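Local coordinates for B-cell CLL/lymphoma 9 protein (Homo sapiens, PDB 2VPB) that promotes the transcriptional activity of beta-catenin in Wnt signalling, this HD1 piece forming the region that interacts with PYGO1, at residues V9-T12 with E13-N16. Residues are numbered along the deposited sequence; the frame is centred on the assembly and turned at random.
Sequences VFST and EMAN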
ATOM      1  N   VAL B   9      -1.671   3.396  -7.433  1.00 15.41           N
ATOM      2  CA  VAL B   9      -2.382   2.457  -6.569  1.00 15.69           C
ATOM      3  C   VAL B   9      -1.690   1.099  -6.670  1.00 15.38           C
ATOM      4  O   VAL B   9      -1.706   0.463  -7.725  1.00 15.53           O
ATOM      5  CB  VAL B   9      -3.882   2.359  -6.946  1.00 16.36           C
ATOM      6  CG1 VAL B   9      -4.641   1.506  -5.937  1.00 17.53           C
ATOM      7  CG2 VAL B   9      -4.511   3.766  -7.023  1.00 16.88           C
ATOM      8  N   PHE B  10      -1.041   0.693  -5.576  1.00 13.75           N
ATOM      9  CA  PHE B  10      -0.288  -0.564  -5.537  1.00 13.57           C
ATOM     10  C   PHE B  10      -1.107  -1.691  -4.893  1.00 13.46           C
ATOM     11  O   PHE B  10      -1.633  -1.532  -3.783  1.00 14.12           O
ATOM     12  CB  PHE B  10       0.957  -0.390  -4.649  1.00 13.19           C
ATOM     13  CG  PHE B  10       2.057   0.451  -5.245  1.00 13.94           C
ATOM     14  CD1 PHE B  10       3.230  -0.140  -5.700  1.00 16.73           C
ATOM     15  CD2 PHE B  10       1.947   1.833  -5.302  1.00 17.27           C
ATOM     16  CE1 PHE B  10       4.266   0.622  -6.252  1.00 17.76           C
ATOM     17  CE2 PHE B  10       2.976   2.610  -5.836  1.00 16.92           C
ATOM     18  CZ  PHE B  10       4.143   1.999  -6.318  1.00 16.00           C
ATOM     19  N   SER B  11      -1.188  -2.846  -5.562  1.00 14.13           N
ATOM     20  CA  SER B  11      -1.585  -4.064  -4.873  1.00 14.03           C
ATOM     21  C   SER B  11      -0.511  -4.459  -3.863  1.00 13.75           C
ATOM     22  O   SER B  11       0.618  -3.945  -3.891  1.00 13.14           O
ATOM     23  CB  SER B  11      -1.774  -5.224  -5.864  1.00 13.99           C
ATOM     24  OG  SER B  11      -0.547  -5.531  -6.505  1.00 15.50           O
ATOM     25  N   THR B  12      -0.854  -5.391  -2.983  1.00 13.47           N
ATOM     26  CA  THR B  12       0.146  -5.926  -2.049  1.00 13.76           C
ATOM     27  C   THR B  12       1.338  -6.512  -2.805  1.00 13.93           C
ATOM     28  O   THR B  12       2.487  -6.258  -2.446  1.00 13.55           O
ATOM     29  CB  THR B  12      -0.473  -6.968  -1.149  1.00 13.49           C
ATOM     30  OG1 THR B  12      -1.458  -6.336  -0.325  1.00 14.93           O
ATOM     31  CG2 THR B  12       0.576  -7.591  -0.266  1.00 13.99           C
ATOM     32  N   GLU B  13       1.060  -7.268  -3.872  1.00 14.48           N
ATOM     33  CA  GLU B  13       2.118  -7.854  -4.686  1.00 15.79           C
ATOM     34  C   GLU B  13       3.073  -6.789  -5.218  1.00 14.31           C
ATOM     35  O   GLU B  13       4.291  -6.942  -5.121  1.00 14.71           O
ATOM     36  CB  GLU B  13       1.537  -8.662  -5.850  1.00 16.80           C
ATOM     37  CG  GLU B  13       2.623  -9.309  -6.690  1.00 21.78           C
ATOM     38  CD  GLU B  13       2.092 -10.214  -7.786  1.00 28.20           C
ATOM     39  OE1 GLU B  13       0.854 -10.337  -7.940  1.00 31.26           O
ATOM     40  OE2 GLU B  13       2.931 -10.804  -8.497  1.00 31.96           O
ATOM     41  N   MET B  14       2.533  -5.702  -5.756  0.50 14.39           N
ATOM     42  CA  MET B  14       3.377  -4.688  -6.357  0.50 14.30           C
ATOM     43  C   MET B  14       4.046  -3.772  -5.320  0.50 13.46           C
ATOM     44  O   MET B  14       5.135  -3.252  -5.571  0.50 13.59           O
ATOM     45  CB  MET B  14       2.617  -3.922  -7.451  0.50 14.69           C
ATOM     46  CG  MET B  14       2.106  -4.853  -8.569  0.50 16.61           C
ATOM     47  SD  MET B  14       3.409  -5.777  -9.419  0.50 20.76           S
ATOM     48  CE  MET B  14       4.288  -4.427 -10.186  0.50 21.01           C
ATOM     49  N   ALA B  15       3.429  -3.609  -4.148  1.00 13.08           N
ATOM     50  CA  ALA B  15       4.105  -2.925  -3.043  1.00 12.73           C
ATOM     51  C   ALA B  15       5.318  -3.716  -2.581  1.00 12.46           C
ATOM     52  O   ALA B  15       6.395  -3.149  -2.385  1.00 12.79           O
ATOM     53  CB  ALA B  15       3.141  -2.655  -1.874  1.00 12.50           C
ATOM     54  N   ASN B  16       5.147  -5.029  -2.426  1.00 12.27           N
ATOM     55  CA  ASN B  16       6.255  -5.874  -1.987  1.00 12.19           C
ATOM     56  C   ASN B  16       7.353  -5.902  -3.049  1.00 12.64           C
ATOM     57  O   ASN B  16       8.544  -5.822  -2.736  1.00 12.84           O
ATOM     58  CB  ASN B  16       5.755  -7.291  -1.699  1.00 12.29           C
ATOM     59  CG  ASN B  16       5.024  -7.408  -0.372  1.00 13.17           C
ATOM     60  OD1 ASN B  16       5.083  -6.508   0.486  1.00 13.74           O
ATOM     61  ND2 ASN B  16       4.342  -8.541  -0.179  1.00 13.75           N
TER
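S11 reaches its hydroxyl forward to the N-terminal end of the helix, where S11 OG accepts a hydrogen bond from M14 N at 3.2 Å with an N-H...O angle of 159°. The torsion that permits this (chi1 63°) tucks the hydroxyl over the serine's own backbone, and from there, in one of the two M14 conformers, S11 OG also lies 3.4 Å from M14 CG. The backbone of the same serine is held as well: S11 O receives A15 N at 2.8 Å, the first i to i+4 bond of the helix. With alanine in place of the serine, M14 N is likely to lose its capping acceptor and the start of the helix to be less firmly fixed. One residue before, F10 turns its ring edge-on to the M14-A15 peptide; M14 C lies in the ring plane, 3.7 Å from F10 CD1, while F10 CB rests 4.2 Å from A15 CB. V31 and F33 of the same chain also touch the F10 side chain. On another side of the turn T12 and N16 send their side chains off the helix in much the same direction, with T12 CG2 3.9 Å from N16 ND2, and N16 N bonds to T12 O at 2.9 Å. Their polar ends serve a chain of another protein: T12 OG1 bonds to an aromatic side chain there, and N16 OD1 and ND2 both bond to the backbone of that chain. E13 heads away, forming a salt bridge with K17. V9 and F10 extend a parallel sheet with that partner chain, and the whole is a strand-to-helix junction closed by a serine N-cap, within the PYGO1-interacting region of HD1.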